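Local coordinates for orotidine-5-phosphate decarboxylase/orotate phosphoribosyltransferase, putative (Ompdcase-oprtase, putative) (Leishmania infantum, PDB 3QW3), which probably catalyses, through this decarboxylase domain of a bifunctional UMP synthase, the conversion of orotidine 5'-phosphate to UMP and carbon dioxide, at residues Thr97-His102 with His106-Ser111; Glu160-Pro165 with Val172-Gly177. All blocks are in the same frame, centred on the assembly; numbering follows the deposited sequence.

Interaction 1. Residues Thr97-His102 with His106-Ser111; sequences TSAFKH and HAITAS
Phe100 and Ile108 meet at the hydrophobic seam between the end of helix 89-102 and strand 107-110, and between them they account for much of the surface that the contact buries. The Phe100 side chain starts out along the flank of the helix, but with CG anti to the carbonyl carbon (chi1 -65°) its ring reaches across to the strand. There Phe100 CE1 abuts the backbone of Ala107 edge-on, 3.8 Å from Ala107 C. The neighbouring ring atom, Phe100 CZ, lies 3.7 Å from Ile108 CG2, and the two side chains cross at about a right angle. Ile108 divides its branches between two helix residues: CG2 takes the phenylalanine, while the longer arm, CG1 anti to the backbone N (chi1 -161°), carries Ile108 CD1 to within 3.8 Å of Ala99 CB, the single methyl by which that alanine meets the strand. Helix and strand run nearly antiparallel, and their axes come within 8.6 Å. This is the return half of a beta-alpha-beta crossover in the TIM barrel, strand 80-85 being the entry strand. Tyr125 meets the Phe100 ring edge-to-face, and Phe122 of helix 116-123 packs on Ile108. With no hydrogen bond between the two segments, the chemistry implies cohesion by shape and apolar burial, while the strand's backbone polar groups pair with neighbouring strands.

Interaction 2. Residues Glu160-Pro165 with Val172-Gly177; sequences ERAEGP and VGLVVG. With SO4 (sulfate ion), chain F.
Val172, the first residue of strand 172-176, points toward helix 154-163, and its CG1 lies 4.0 Å from Ala162 CB. That branch is anti to the backbone N (chi1 -177°), while the backbone N itself is held by Asn167 OD1 in the preceding loop. Gly173 follows with its backbone bonded to strand 129-135. Leu174 then returns to the helix side: its CD2 comes 3.6 Å from the same Ala162 CB, so one methyl is met by two alternate residues of the strand. Around this meeting point Leu174 also packs on Val187 of helix 181-190, and Ala162 on Leu194. One residue before Ala162, Arg161 extends its chain from CG to NE and presents the edge of its guanidinium to a sulfate ion, probably from the crystallisation liquor. Arg161 NH1 donates to sulfate O3 at 2.8 Å; Arg161 NH2 also approaches this oxygen, though at a modelled distance too short to be taken at face value, and Arg152 is a further donor to the anion. The contact thus joins the end of a barrel helix to the strand that follows it through apolar groups alone, while the charged ends of Glu160 and Arg161 find their partners away from the strand.

Overall arrangement
Both interactions belong to one TIM barrel and repeat a single theme: the end of a helix packs on the strand that follows it, by apolar side chains and without a hydrogen bond between the segments. Both are buried, their centres about 17 Å apart, and their strands lie in the same parallel sheet with strand 129-135 between them; Thr109 CG2 and Val175 CG2 even touch, at 4.1 Å. The means differ. Interaction 1 uses an aromatic ring and a branched chain, whereas interaction 2 turns on one alanine methyl. Both helix segments also reach the second subunit, interaction 1 by a hydrogen bond from Ser98 to Glu56 of that subunit, interaction 2 by packing of Arg161 on its Leu147.

Interaction 1. Residues Thr97-His102 with His106-Ser111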
ATOM      1  N   THR A  97      -8.400 -11.283  -1.509  1.00 17.00           N
ATOM      2  CA  THR A  97      -9.055 -12.151  -2.486  1.00 17.62           C
ATOM      3  C   THR A  97      -8.417 -12.016  -3.867  1.00 17.44           C
ATOM      4  O   THR A  97      -8.167 -13.018  -4.544  1.00 17.50           O
ATOM      5  CB  THR A  97     -10.576 -11.900  -2.544  1.00 17.77           C
ATOM      6  OG1 THR A  97     -11.130 -12.149  -1.251  1.00 18.81           O
ATOM      7  CG2 THR A  97     -11.239 -12.831  -3.554  1.00 19.16           C
ATOM      8  N   SER A  98      -8.147 -10.779  -4.277  1.00 16.99           N
ATOM      9  CA  SER A  98      -7.500 -10.533  -5.556  1.00 16.88           C
ATOM     10  C   SER A  98      -6.150 -11.257  -5.663  1.00 16.73           C
ATOM     11  O   SER A  98      -5.907 -11.987  -6.622  1.00 16.98           O
ATOM     12  CB  SER A  98      -7.309  -9.029  -5.779  1.00 16.73           C
ATOM     13  OG  SER A  98      -6.538  -8.800  -6.943  1.00 17.52           O
ATOM     14  N   ALA A  99      -5.293 -11.057  -4.668  1.00 16.88           N
ATOM     15  CA  ALA A  99      -3.939 -11.604  -4.698  1.00 16.89           C
ATOM     16  C   ALA A  99      -3.912 -13.123  -4.550  1.00 17.40           C
ATOM     17  O   ALA A  99      -3.196 -13.804  -5.283  1.00 17.31           O
ATOM     18  CB  ALA A  99      -3.094 -10.971  -3.619  1.00 17.04           C
ATOM     19  N   PHE A 100      -4.703 -13.635  -3.614  1.00 17.64           N
ATOM     20  CA  PHE A 100      -4.603 -15.030  -3.194  1.00 18.51           C
ATOM     21  C   PHE A 100      -5.505 -15.975  -3.984  1.00 19.67           C
ATOM     22  O   PHE A 100      -5.133 -17.128  -4.216  1.00 20.28           O
ATOM     23  CB  PHE A 100      -4.912 -15.170  -1.703  1.00 18.12           C
ATOM     24  CG  PHE A 100      -3.923 -14.485  -0.789  1.00 17.34           C
ATOM     25  CD1 PHE A 100      -2.582 -14.312  -1.158  1.00 16.70           C
ATOM     26  CD2 PHE A 100      -4.330 -14.053   0.463  1.00 16.11           C
ATOM     27  CE1 PHE A 100      -1.679 -13.689  -0.285  1.00 16.53           C
ATOM     28  CE2 PHE A 100      -3.437 -13.439   1.344  1.00 17.11           C
ATOM     29  CZ  PHE A 100      -2.106 -13.248   0.963  1.00 16.66           C
ATOM     30  N   LYS A 101      -6.681 -15.503  -4.387  1.00 20.46           N
ATOM     31  CA  LYS A 101      -7.640 -16.366  -5.087  1.00 21.41           C
ATOM     32  C   LYS A 101      -7.719 -16.074  -6.580  1.00 21.38           C
ATOM     33  O   LYS A 101      -7.633 -16.987  -7.398  1.00 22.40           O
ATOM     34  CB  LYS A 101      -9.024 -16.297  -4.432  1.00 21.93           C
ATOM     35  CG  LYS A 101     -10.023 -17.305  -5.006  1.00 24.44           C
ATOM     36  CD  LYS A 101     -11.260 -17.446  -4.131  1.00 27.85           C
ATOM     37  CE  LYS A 101     -12.247 -16.309  -4.351  1.00 30.33           C
ATOM     38  N   HIS A 102      -7.889 -14.806  -6.947  1.00 20.82           N
ATOM     39  CA  HIS A 102      -7.995 -14.451  -8.356  1.00 20.49           C
ATOM     40  C   HIS A 102      -6.671 -14.610  -9.092  1.00 20.30           C
ATOM     41  O   HIS A 102      -6.621 -15.239 -10.148  1.00 20.51           O
ATOM     42  CB  HIS A 102      -8.555 -13.034  -8.534  1.00 20.51           C
ATOM     43  CG  HIS A 102      -9.924 -12.847  -7.955  1.00 21.75           C
ATOM     44  ND1 HIS A 102     -10.520 -11.608  -7.844  1.00 22.10           N
ATOM     45  CD2 HIS A 102     -10.812 -13.739  -7.451  1.00 22.89           C
ATOM     46  CE1 HIS A 102     -11.717 -11.746  -7.299  1.00 22.89           C
ATOM     47  NE2 HIS A 102     -11.917 -13.028  -7.050  1.00 23.05           N
ATOM     48  N   HIS A 106       0.919 -16.916  -3.780  1.00 16.18           N
ATOM     49  CA  HIS A 106       1.028 -17.651  -2.520  1.00 15.65           C
ATOM     50  C   HIS A 106       1.321 -16.743  -1.329  1.00 14.84           C
ATOM     51  O   HIS A 106       1.207 -17.161  -0.172  1.00 15.04           O
ATOM     52  CB  HIS A 106       2.108 -18.739  -2.640  1.00 15.64           C
ATOM     53  CG  HIS A 106       1.982 -19.574  -3.873  1.00 16.88           C
ATOM     54  ND1 HIS A 106       1.383 -20.816  -3.876  1.00 20.84           N
ATOM     55  CD2 HIS A 106       2.371 -19.342  -5.149  1.00 17.62           C
ATOM     56  CE1 HIS A 106       1.411 -21.314  -5.099  1.00 19.55           C
ATOM     57  NE2 HIS A 106       2.011 -20.442  -5.889  1.00 21.66           N
ATOM     58  N   ALA A 107       1.696 -15.497  -1.622  1.00 13.93           N
ATOM     59  CA  ALA A 107       2.082 -14.546  -0.600  1.00 13.47           C
ATOM     60  C   ALA A 107       1.934 -13.120  -1.119  1.00 12.98           C
ATOM     61  O   ALA A 107       1.876 -12.892  -2.337  1.00 13.25           O
ATOM     62  CB  ALA A 107       3.526 -14.795  -0.150  1.00 13.30           C
ATOM     63  N   ILE A 108       1.897 -12.172  -0.190  1.00 12.87           N
ATOM     64  CA  ILE A 108       1.806 -10.749  -0.532  1.00 12.79           C
ATOM     65  C   ILE A 108       2.687  -9.938   0.418  1.00 12.46           C
ATOM     66  O   ILE A 108       2.970 -10.371   1.533  1.00 12.36           O
ATOM     67  CB  ILE A 108       0.326 -10.258  -0.459  1.00 12.73           C
ATOM     68  CG1 ILE A 108       0.117  -8.951  -1.245  1.00 12.65           C
ATOM     69  CG2 ILE A 108      -0.157 -10.156   0.991  1.00 13.20           C
ATOM     70  CD1 ILE A 108      -1.363  -8.517  -1.326  1.00 14.33           C
ATOM     71  N   THR A 109       3.122  -8.763  -0.023  1.00 12.34           N
ATOM     72  CA  THR A 109       3.779  -7.821   0.881  1.00 12.17           C
ATOM     73  C   THR A 109       2.760  -6.795   1.375  1.00 12.24           C
ATOM     74  O   THR A 109       1.798  -6.490   0.678  1.00 11.97           O
ATOM     75  CB  THR A 109       4.960  -7.099   0.210  1.00 12.31           C
ATOM     76  OG1 THR A 109       4.528  -6.533  -1.034  1.00 13.11           O
ATOM     77  CG2 THR A 109       6.106  -8.081  -0.045  1.00 13.00           C
ATOM     78  N   ALA A 110       2.974  -6.280   2.579  1.00 12.14           N
ATOM     79  CA  ALA A 110       1.995  -5.392   3.214  1.00 13.26           C
ATOM     80  C   ALA A 110       2.654  -4.370   4.123  1.00 13.83           C
ATOM     81  O   ALA A 110       3.691  -4.653   4.728  1.00 14.63           O
ATOM     82  CB  ALA A 110       0.974  -6.209   4.001  1.00 12.99           C
ATOM     83  N   SER A 111       2.041  -3.190   4.213  1.00 14.21           N
ATOM     84  CA  SER A 111       2.489  -2.130   5.116  1.00 14.59           C
ATOM     85  C   SER A 111       1.927  -2.373   6.521  1.00 14.26           C
ATOM     86  O   SER A 111       0.777  -2.789   6.658  1.00 15.03           O
ATOM     87  CB  SER A 111       2.022  -0.760   4.595  1.00 15.12           C
ATOM     88  OG  SER A 111       2.130   0.235   5.607  1.00 16.37           O
TER

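Interaction 2. Residues Glu160-Pro165 with Val172-Gly177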
ATOM      1  N   GLU A 160       8.815  -7.149  16.697  1.00 19.39           N
ATOM      2  CA  GLU A 160       8.268  -7.785  17.905  1.00 20.89           C
ATOM      3  C   GLU A 160       6.797  -8.148  17.749  1.00 20.93           C
ATOM      4  O   GLU A 160       6.375  -9.262  18.087  1.00 21.02           O
ATOM      5  CB  GLU A 160       8.429  -6.868  19.122  1.00 21.40           C
ATOM      6  CG  GLU A 160       9.848  -6.683  19.608  1.00 24.52           C
ATOM      7  CD  GLU A 160       9.907  -5.840  20.874  1.00 28.65           C
ATOM      8  OE1 GLU A 160       9.145  -4.855  20.978  1.00 30.94           O
ATOM      9  OE2 GLU A 160      10.709  -6.166  21.771  1.00 31.63           O
ATOM     10  N   ARG A 161       6.011  -7.200  17.237  1.00 21.05           N
ATOM     11  CA  ARG A 161       4.601  -7.437  16.959  1.00 21.32           C
ATOM     12  C   ARG A 161       4.418  -8.608  16.007  1.00 20.71           C
ATOM     13  O   ARG A 161       3.559  -9.462  16.217  1.00 20.30           O
ATOM     14  CB  ARG A 161       3.967  -6.186  16.355  1.00 22.12           C
ATOM     15  CG  ARG A 161       3.249  -5.323  17.354  1.00 24.70           C
ATOM     16  CD  ARG A 161       3.148  -3.898  16.855  1.00 28.30           C
ATOM     17  NE  ARG A 161       2.565  -3.022  17.868  1.00 30.68           N
ATOM     18  CZ  ARG A 161       3.236  -2.469  18.874  1.00 31.14           C
ATOM     19  NH1 ARG A 161       4.535  -2.690  19.034  1.00 32.87           N
ATOM     20  NH2 ARG A 161       2.595  -1.688  19.730  1.00 32.65           N
ATOM     21  N   ALA A 162       5.238  -8.634  14.958  1.00 20.15           N
ATOM     22  CA  ALA A 162       5.137  -9.647  13.924  1.00 19.88           C
ATOM     23  C   ALA A 162       5.449 -11.042  14.460  1.00 19.80           C
ATOM     24  O   ALA A 162       4.713 -11.981  14.180  1.00 19.61           O
ATOM     25  CB  ALA A 162       6.045  -9.297  12.751  1.00 19.47           C
ATOM     26  N   GLU A 163       6.532 -11.165  15.228  1.00 20.17           N
ATOM     27  CA  GLU A 163       6.914 -12.442  15.846  1.00 20.58           C
ATOM     28  C   GLU A 163       5.917 -12.843  16.934  1.00 21.03           C
ATOM     29  O   GLU A 163       5.651 -14.031  17.134  1.00 21.01           O
ATOM     30  CB  GLU A 163       8.335 -12.349  16.426  1.00 20.68           C
ATOM     31  CG  GLU A 163       8.861 -13.615  17.131  1.00 21.63           C
ATOM     32  CD  GLU A 163       9.362 -14.702  16.184  1.00 23.17           C
ATOM     33  OE1 GLU A 163      10.011 -14.393  15.163  1.00 22.77           O
ATOM     34  OE2 GLU A 163       9.123 -15.892  16.477  1.00 25.47           O
ATOM     35  N   GLY A 164       5.363 -11.840  17.615  1.00 21.28           N
ATOM     36  CA  GLY A 164       4.440 -12.047  18.728  1.00 21.73           C
ATOM     37  C   GLY A 164       2.976 -12.099  18.316  1.00 21.95           C
ATOM     38  O   GLY A 164       2.552 -13.051  17.674  1.00 22.03           O
ATOM     39  N   PRO A 165       2.194 -11.064  18.680  1.00 22.47           N
ATOM     40  CA  PRO A 165       0.734 -11.073  18.501  1.00 22.74           C
ATOM     41  C   PRO A 165       0.234 -11.328  17.077  1.00 22.96           C
ATOM     42  O   PRO A 165      -0.791 -11.984  16.907  1.00 23.58           O
ATOM     43  CB  PRO A 165       0.296  -9.683  18.992  1.00 22.87           C
ATOM     44  CG  PRO A 165       1.540  -8.911  19.230  1.00 22.70           C
ATOM     45  CD  PRO A 165       2.655  -9.871  19.409  1.00 22.61           C
ATOM     46  N   VAL A 172       3.287 -15.104   9.017  1.00 18.87           N
ATOM     47  CA  VAL A 172       3.835 -13.751   8.946  1.00 18.60           C
ATOM     48  C   VAL A 172       5.340 -13.788   8.696  1.00 18.16           C
ATOM     49  O   VAL A 172       6.072 -14.570   9.316  1.00 18.28           O
ATOM     50  CB  VAL A 172       3.524 -12.946  10.232  1.00 18.64           C
ATOM     51  CG1 VAL A 172       4.030 -11.499  10.125  1.00 19.58           C
ATOM     52  CG2 VAL A 172       2.030 -12.966  10.495  1.00 19.46           C
ATOM     53  N   GLY A 173       5.780 -12.938   7.773  1.00 17.27           N
ATOM     54  CA  GLY A 173       7.192 -12.712   7.503  1.00 16.45           C
ATOM     55  C   GLY A 173       7.454 -11.219   7.549  1.00 16.00           C
ATOM     56  O   GLY A 173       6.528 -10.424   7.736  1.00 15.72           O
ATOM     57  N   LEU A 174       8.712 -10.834   7.386  1.00 15.24           N
ATOM     58  CA  LEU A 174       9.101  -9.431   7.414  1.00 15.08           C
ATOM     59  C   LEU A 174       9.925  -9.063   6.195  1.00 15.19           C
ATOM     60  O   LEU A 174      10.713  -9.875   5.716  1.00 15.65           O
ATOM     61  CB  LEU A 174       9.925  -9.133   8.666  1.00 14.80           C
ATOM     62  CG  LEU A 174       9.199  -9.237  10.006  1.00 15.45           C
ATOM     63  CD1 LEU A 174      10.205  -9.168  11.138  1.00 15.20           C
ATOM     64  CD2 LEU A 174       8.184  -8.122  10.137  1.00 16.13           C
ATOM     65  N   VAL A 175       9.749  -7.835   5.704  1.00 14.94           N
ATOM     66  CA  VAL A 175      10.623  -7.296   4.658  1.00 14.96           C
ATOM     67  C   VAL A 175      11.744  -6.517   5.342  1.00 15.72           C
ATOM     68  O   VAL A 175      11.481  -5.553   6.063  1.00 15.47           O
ATOM     69  CB  VAL A 175       9.864  -6.383   3.652  1.00 14.74           C
ATOM     70  CG1 VAL A 175      10.826  -5.886   2.552  1.00 15.01           C
ATOM     71  CG2 VAL A 175       8.692  -7.138   3.035  1.00 14.40           C
ATOM     72  N   VAL A 176      12.985  -6.954   5.127  1.00 16.29           N
ATOM     73  CA  VAL A 176      14.154  -6.380   5.798  1.00 17.62           C
ATOM     74  C   VAL A 176      15.282  -6.254   4.778  1.00 18.84           C
ATOM     75  O   VAL A 176      15.741  -7.263   4.232  1.00 18.63           O
ATOM     76  CB  VAL A 176      14.641  -7.254   7.000  1.00 17.54           C
ATOM     77  CG1 VAL A 176      15.654  -6.485   7.854  1.00 18.43           C
ATOM     78  CG2 VAL A 176      13.475  -7.716   7.871  1.00 18.21           C
ATOM     79  N   GLY A 177      15.727  -5.023   4.543  1.00 20.28           N
ATOM     80  CA  GLY A 177      16.765  -4.730   3.550  1.00 22.49           C
ATOM     81  C   GLY A 177      18.124  -5.330   3.873  1.00 24.40           C
ATOM     82  O   GLY A 177      18.433  -5.594   5.033  1.00 24.71           O
TER
HETATM   83  S   SO4 F 259       4.835  -1.603  22.832  1.00 59.56           S
HETATM   84  O1  SO4 F 259       3.985  -0.852  23.753  1.00 59.89           O
HETATM   85  O2  SO4 F 259       4.777  -3.026  23.161  1.00 59.94           O
HETATM   86  O3  SO4 F 259       4.355  -1.408  21.474  1.00 60.03           O
HETATM   87  O4  SO4 F 259       6.210  -1.118  22.927  1.00 59.63           O